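Local atomic coordinates of DUF3863 domain-containing protein (Parabacteroides distasonis, PDB entry 3LM3), a protein that is of unknown function but is probably a carbohydrate-active enzyme, related to the glycoside hydrolases and deacetylases. Residues 211-215 with 325-330; 264-269 with 343-348. All blocks are in the same frame, centred on the assembly; numbering follows the deposited sequence. Where two conformers were deposited one is given.

Contact 1: 211-215 with 325-330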
loop_
_atom_site.group_PDB
_atom_site.type_symbol
_atom_site.label_atom_id
_atom_site.label_comp_id
_atom_site.label_asym_id
_atom_site.label_seq_id
_atom_site.Cartn_x
_atom_site.Cartn_y
_atom_site.Cartn_z
ATOM N N ASP A 211 -1.060 -9.796 15.963
ATOM C CA ASP A 211 -1.244 -10.824 14.928
ATOM C C ASP A 211 -2.118 -10.276 13.793
ATOM O O ASP A 211 -3.217 -10.760 13.536
ATOM C CB ASP A 211 -1.815 -12.099 15.556
ATOM C CG ASP A 211 -1.843 -13.277 14.601
ATOM O OD1 ASP A 211 -1.208 -13.249 13.541
ATOM O OD2 ASP A 211 -2.541 -14.257 14.919
ATOM N N CYS A 212 -1.603 -9.266 13.099
ATOM C CA CYS A 212 -2.250 -8.713 11.951
ATOM C C CYS A 212 -1.143 -8.334 10.983
ATOM O O CYS A 212 -0.183 -7.656 11.353
ATOM C CB CYS A 212 -3.056 -7.472 12.336
ATOM S SG CYS A 212 -4.130 -6.860 10.974
ATOM N N VAL A 213 -1.270 -8.784 9.763
ATOM C CA VAL A 213 -0.286 -8.488 8.727
ATOM C C VAL A 213 -0.609 -7.106 8.174
ATOM O O VAL A 213 -1.728 -6.823 7.732
ATOM C CB VAL A 213 -0.386 -9.514 7.577
ATOM C CG1 VAL A 213 0.680 -9.216 6.496
ATOM C CG2 VAL A 213 -0.242 -10.928 8.099
ATOM N N ASN A 214 0.377 -6.224 8.178
ATOM C CA ASN A 214 0.200 -4.856 7.704
ATOM C C ASN A 214 0.725 -4.739 6.266
ATOM O O ASN A 214 1.908 -4.947 6.016
ATOM C CB ASN A 214 0.902 -3.846 8.632
ATOM C CG ASN A 214 0.428 -2.446 8.400
ATOM O OD1 ASN A 214 -0.369 -2.216 7.502
ATOM N ND2 ASN A 214 0.887 -1.475 9.218
ATOM N N LEU A 215 -0.176 -4.414 5.357
ATOM C CA LEU A 215 0.058 -4.331 3.926
ATOM C C LEU A 215 0.020 -2.920 3.376
ATOM O O LEU A 215 -0.921 -2.150 3.587
ATOM C CB LEU A 215 -1.000 -5.120 3.141
ATOM C CG LEU A 215 -1.050 -6.618 3.423
ATOM C CD1 LEU A 215 -2.102 -7.290 2.522
ATOM C CD2 LEU A 215 0.340 -7.274 3.210
ATOM N N PHE A 325 -3.783 -12.689 0.081
ATOM C CA PHE A 325 -2.341 -12.543 0.064
ATOM C C PHE A 325 -1.808 -12.408 1.486
ATOM O O PHE A 325 -0.826 -13.050 1.843
ATOM C CB PHE A 325 -1.899 -11.340 -0.782
ATOM C CG PHE A 325 -0.424 -11.088 -0.673
ATOM C CD1 PHE A 325 0.497 -11.956 -1.250
ATOM C CD2 PHE A 325 0.056 -10.028 0.100
ATOM C CE1 PHE A 325 1.871 -11.780 -1.040
ATOM C CE2 PHE A 325 1.383 -9.848 0.318
ATOM C CZ PHE A 325 2.323 -10.699 -0.276
ATOM N N GLY A 326 -2.425 -11.561 2.299
ATOM C CA GLY A 326 -1.971 -11.412 3.686
ATOM C C GLY A 326 -2.001 -12.723 4.437
ATOM O O GLY A 326 -1.102 -13.010 5.213
ATOM N N GLU A 327 -3.035 -13.531 4.210
ATOM C CA GLU A 327 -3.095 -14.831 4.893
ATOM C C GLU A 327 -2.086 -15.809 4.324
ATOM O O GLU A 327 -1.558 -16.606 5.092
ATOM C CB GLU A 327 -4.495 -15.419 4.905
ATOM C CG GLU A 327 -5.465 -14.655 5.807
ATOM C CD GLU A 327 -5.146 -14.772 7.282
ATOM O OE1 GLU A 327 -4.351 -15.637 7.720
ATOM O OE2 GLU A 327 -5.710 -13.965 8.035
ATOM N N LEU A 328 -1.757 -15.732 3.024
ATOM C CA LEU A 328 -0.641 -16.545 2.518
ATOM C C LEU A 328 0.669 -16.177 3.207
ATOM O O LEU A 328 1.458 -17.051 3.579
ATOM C CB LEU A 328 -0.469 -16.395 0.995
ATOM C CG LEU A 328 -1.474 -17.131 0.137
ATOM C CD1 LEU A 328 -1.375 -16.657 -1.314
ATOM C CD2 LEU A 328 -1.285 -18.670 0.262
ATOM N N TRP A 329 0.901 -14.887 3.412
ATOM C CA TRP A 329 2.103 -14.429 4.093
ATOM C C TRP A 329 2.123 -14.932 5.542
ATOM O O TRP A 329 3.116 -15.490 6.004
ATOM C CB TRP A 329 2.237 -12.909 3.995
ATOM C CG TRP A 329 3.526 -12.389 4.515
ATOM C CD1 TRP A 329 4.656 -12.130 3.805
ATOM C CD2 TRP A 329 3.811 -12.002 5.864
ATOM N NE1 TRP A 329 5.636 -11.639 4.625
ATOM C CE2 TRP A 329 5.139 -11.553 5.902
ATOM C CE3 TRP A 329 3.067 -12.008 7.050
ATOM C CZ2 TRP A 329 5.750 -11.096 7.081
ATOM C CZ3 TRP A 329 3.664 -11.553 8.208
ATOM C CH2 TRP A 329 4.988 -11.099 8.216
ATOM N N ARG A 330 1.004 -14.788 6.224
ATOM C CA ARG A 330 0.857 -15.180 7.630
ATOM C C ARG A 330 1.014 -16.689 7.816
ATOM O O ARG A 330 1.444 -17.137 8.887
ATOM C CB ARG A 330 -0.532 -14.717 8.092
ATOM C CG ARG A 330 -0.896 -15.041 9.520
ATOM C CD ARG A 330 -2.078 -14.134 9.969
ATOM N NE ARG A 330 -2.556 -14.515 11.301
ATOM C CZ ARG A 330 -3.511 -15.391 11.565
ATOM N NH1 ARG A 330 -4.226 -15.989 10.616
ATOM N NH2 ARG A 330 -3.803 -15.657 12.842
#

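Contact 2: 264-269 with 343-348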
loop_
_atom_site.group_PDB
_atom_site.type_symbol
_atom_site.label_atom_id
_atom_site.label_comp_id
_atom_site.label_asym_id
_atom_site.label_seq_id
_atom_site.Cartn_x
_atom_site.Cartn_y
_atom_site.Cartn_z
ATOM N N HIS A 264 8.034 -1.241 -15.175
ATOM C CA HIS A 264 9.319 -1.067 -14.515
ATOM C C HIS A 264 9.187 -1.252 -13.001
ATOM O O HIS A 264 9.996 -1.925 -12.352
ATOM C CB HIS A 264 9.872 0.331 -14.805
ATOM C CG HIS A 264 11.072 0.682 -13.988
ATOM N ND1 HIS A 264 12.340 0.297 -14.353
ATOM C CD2 HIS A 264 11.193 1.344 -12.807
ATOM C CE1 HIS A 264 13.197 0.730 -13.446
ATOM N NE2 HIS A 264 12.525 1.341 -12.483
ATOM N N THR A 265 8.160 -0.619 -12.433
ATOM C CA THR A 265 7.946 -0.700 -10.998
ATOM C C THR A 265 7.617 -2.119 -10.589
ATOM O O THR A 265 8.159 -2.622 -9.577
ATOM C CB THR A 265 6.883 0.290 -10.549
ATOM O OG1 THR A 265 7.284 1.633 -10.908
ATOM C CG2 THR A 265 6.665 0.221 -9.052
ATOM N N GLU A 266 6.783 -2.800 -11.373
ATOM C CA GLU A 266 6.524 -4.211 -11.066
ATOM C C GLU A 266 7.768 -5.062 -11.140
ATOM O O GLU A 266 7.943 -5.995 -10.354
ATOM C CB GLU A 266 5.430 -4.800 -11.943
ATOM C CG GLU A 266 4.106 -4.162 -11.707
ATOM C CD GLU A 266 2.986 -4.904 -12.368
ATOM O OE1 GLU A 266 3.157 -5.383 -13.535
ATOM O OE2 GLU A 266 1.915 -5.024 -11.757
ATOM N N ALA A 267 8.667 -4.749 -12.084
ATOM C CA ALA A 267 9.880 -5.547 -12.262
ATOM C C ALA A 267 10.827 -5.472 -11.049
ATOM O O ALA A 267 11.587 -6.404 -10.811
ATOM C CB ALA A 267 10.613 -5.150 -13.538
ATOM N N ILE A 268 10.752 -4.399 -10.264
ATOM C CA ILE A 268 11.495 -4.335 -9.010
ATOM C C ILE A 268 11.191 -5.563 -8.148
ATOM O O ILE A 268 12.065 -6.136 -7.470
ATOM C CB ILE A 268 11.130 -3.066 -8.208
ATOM C CG1 ILE A 268 11.449 -1.808 -9.009
ATOM C CG2 ILE A 268 11.800 -3.026 -6.803
ATOM C CD1 ILE A 268 10.892 -0.498 -8.336
ATOM N N HIS A 269 9.927 -5.976 -8.190
ATOM C CA HIS A 269 9.394 -7.070 -7.393
ATOM C C HIS A 269 9.419 -8.413 -8.085
ATOM O O HIS A 269 9.697 -9.436 -7.461
ATOM C CB HIS A 269 7.973 -6.689 -6.986
ATOM C CG HIS A 269 7.968 -5.461 -6.161
ATOM N ND1 HIS A 269 8.220 -5.506 -4.806
ATOM C CD2 HIS A 269 7.979 -4.156 -6.507
ATOM C CE1 HIS A 269 8.319 -4.277 -4.345
ATOM N NE2 HIS A 269 8.178 -3.435 -5.358
ATOM N N PHE A 343 15.728 -4.909 -1.786
ATOM C CA PHE A 343 15.400 -4.474 -3.131
ATOM C C PHE A 343 16.550 -3.719 -3.742
ATOM O O PHE A 343 17.284 -3.040 -3.025
ATOM C CB PHE A 343 14.156 -3.572 -3.134
ATOM C CG PHE A 343 12.956 -4.226 -2.540
ATOM C CD1 PHE A 343 12.192 -5.107 -3.284
ATOM C CD2 PHE A 343 12.598 -3.990 -1.226
ATOM C CE1 PHE A 343 11.121 -5.772 -2.705
ATOM C CE2 PHE A 343 11.491 -4.656 -0.651
ATOM C CZ PHE A 343 10.757 -5.530 -1.405
ATOM N N VAL A 344 16.677 -3.834 -5.056
ATOM C CA VAL A 344 17.633 -3.050 -5.846
ATOM C C VAL A 344 16.894 -2.493 -7.053
ATOM O O VAL A 344 16.146 -3.233 -7.714
ATOM C CB VAL A 344 18.821 -3.902 -6.318
ATOM C CG1 VAL A 344 19.723 -3.097 -7.267
ATOM C CG2 VAL A 344 19.600 -4.451 -5.127
ATOM N N GLU A 345 17.067 -1.210 -7.336
ATOM C CA GLU A 345 16.417 -0.588 -8.492
ATOM C C GLU A 345 17.305 0.455 -9.107
ATOM O O GLU A 345 17.895 1.242 -8.395
ATOM C CB GLU A 345 15.123 0.088 -8.064
ATOM C CG GLU A 345 14.377 0.731 -9.236
ATOM C CD GLU A 345 13.487 1.874 -8.876
ATOM O OE1 GLU A 345 13.241 2.109 -7.677
ATOM O OE2 GLU A 345 12.959 2.534 -9.828
ATOM N N ARG A 346 17.374 0.463 -10.430
ATOM C CA ARG A 346 17.869 1.621 -11.176
ATOM C C ARG A 346 16.702 2.343 -11.819
ATOM O O ARG A 346 15.648 1.753 -12.081
ATOM C CB ARG A 346 18.905 1.242 -12.222
ATOM C CG ARG A 346 20.198 0.832 -11.624
ATOM C CD ARG A 346 21.193 0.406 -12.681
ATOM N NE ARG A 346 22.487 0.169 -12.062
ATOM C CZ ARG A 346 23.629 0.037 -12.740
ATOM N NH1 ARG A 346 23.641 0.095 -14.061
ATOM N NH2 ARG A 346 24.756 -0.160 -12.069
ATOM N N GLY A 347 16.844 3.640 -12.069
ATOM C CA GLY A 347 15.727 4.393 -12.634
ATOM C C GLY A 347 15.317 3.856 -13.991
ATOM O O GLY A 347 16.155 3.347 -14.750
ATOM N N SER A 348 14.037 3.988 -14.320
ATOM C CA SER A 348 13.544 3.559 -15.618
ATOM C C SER A 348 14.062 4.412 -16.750
ATOM O O SER A 348 14.025 4.009 -17.911
ATOM C CB SER A 348 12.025 3.577 -15.658
ATOM O OG SER A 348 11.508 4.892 -15.535
HETATM O O HOH W 1 14.651 -5.331 -6.587
#

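Contact 1: 211-215 with 325-330
D211 and R330 show how a side-on arginine–carboxylate pair can close one end of an otherwise apolar strand-on-helix contact. NE of R330 reaches OD1 of D211 at 2.9 Å, and NH2 of R330 reaches OD2 of D211 at 2.8 Å, so each carboxylate oxygen takes one N-H. Both bonds are almost straight and lie in the guanidinium plane, yet they meet the syn side of each oxygen from about 30° out of the carboxylate plane, since the two flat groups are turned 35° apart. The third nitrogen, NH1 of R330, donates to OE1 of E327 at 2.9 Å, one helical turn back. Held at three points, the guanidinium has little freedom to rotate, and D211, E327 and R330 form a salt-bridge network.

The arm of R330 runs out extended from CG to NE, with CG opposite the backbone N (chi1 179°), which carries the guanidinium past V213 to the carboxylate. Both methyls of V213 come obliquely to CE3 of W329 from the same side of the indole, CG2 at 3.6 Å and CG1 at 3.7 Å. CD2 of L215 comes to the edge of the F325 ring, 4.0 Å from CE2 of F325. Between them G326, lacking a side chain, lets V213 and L215 settle close to the helix backbone.

In the second shell, NE1 of W329 bonds to Y341, and the F325 ring stacks on W281. Strand 213-216, paired with strand 168-172 in a short parallel sheet, thus packs against helix 322-332, whose F325 and L328 also touch strand 21-29, consistent with a distorted beta/alpha barrel of the GH_CE clan.

Contact 2: 264-269 with 343-348
OE2 of E345 accepts the N-H at NE2 of H264 across 2.9 Å. The bond lies in the imidazole plane but arrives on the anti side of the carboxylate oxygen, with ring and carboxylate turned 52° apart. The carbonyl O of R346 also sits at this edge of the ring, 3.0 Å from CE1 of H264. One face of the imidazole is covered by S348, whose CB stands over the ring centre at 3.5 Å in a CH-pi contact, while its OG bonds to E261. An alanine in place of H264 would probably leave OE2 of E345 without this donor and open a gap beneath CB of S348.

One turn on, I268 directs CD1 at the carboxylate carbon of E345, 3.6 Å from CD, and turns CG2 towards the F343 ring. With CG1 opposite the carbonyl carbon (chi1 -60°), its two branches serve these two neighbours separately. The rings of H269 and F343 meet obliquely, their planes at 56°; ND1 of H269 is hydrogen-bonded to OH of Y190, whose ring meets F343 edge-to-face. A water links the backbones, donating to O of I268 at 2.8 Å and accepting from N of V344 at 2.9 Å.

Helix 255-277 of the beta/alpha part thereby packs against strand 341-346, an edge strand of the four-stranded antiparallel sheet that follows in sequence, beside strand 357-363; F222 of helix 222-225 touches both I268 and E345.

Overall arrangement
The two contacts illustrate how a chain ties distant elements together by interleaving: along the sequence their segments alternate, 211-215, 264-269, 325-330, then 343-348. Their centres are 23 Å apart and their nearest atoms about 9 Å, so they do not touch. The link is the chain itself, since helix 322-332 of contact 1 is followed directly by strand 341-346 of contact 2. Contact 1, on the parallel strands, is more buried than contact 2, on the antiparallel sheet: five of seven touching residues against four of nine. Their centres lie about 13 and 16 Å from the chain centre. A bound PEG lies about 8 Å from the W329 side chain, and a PEG about 10 Å from G347.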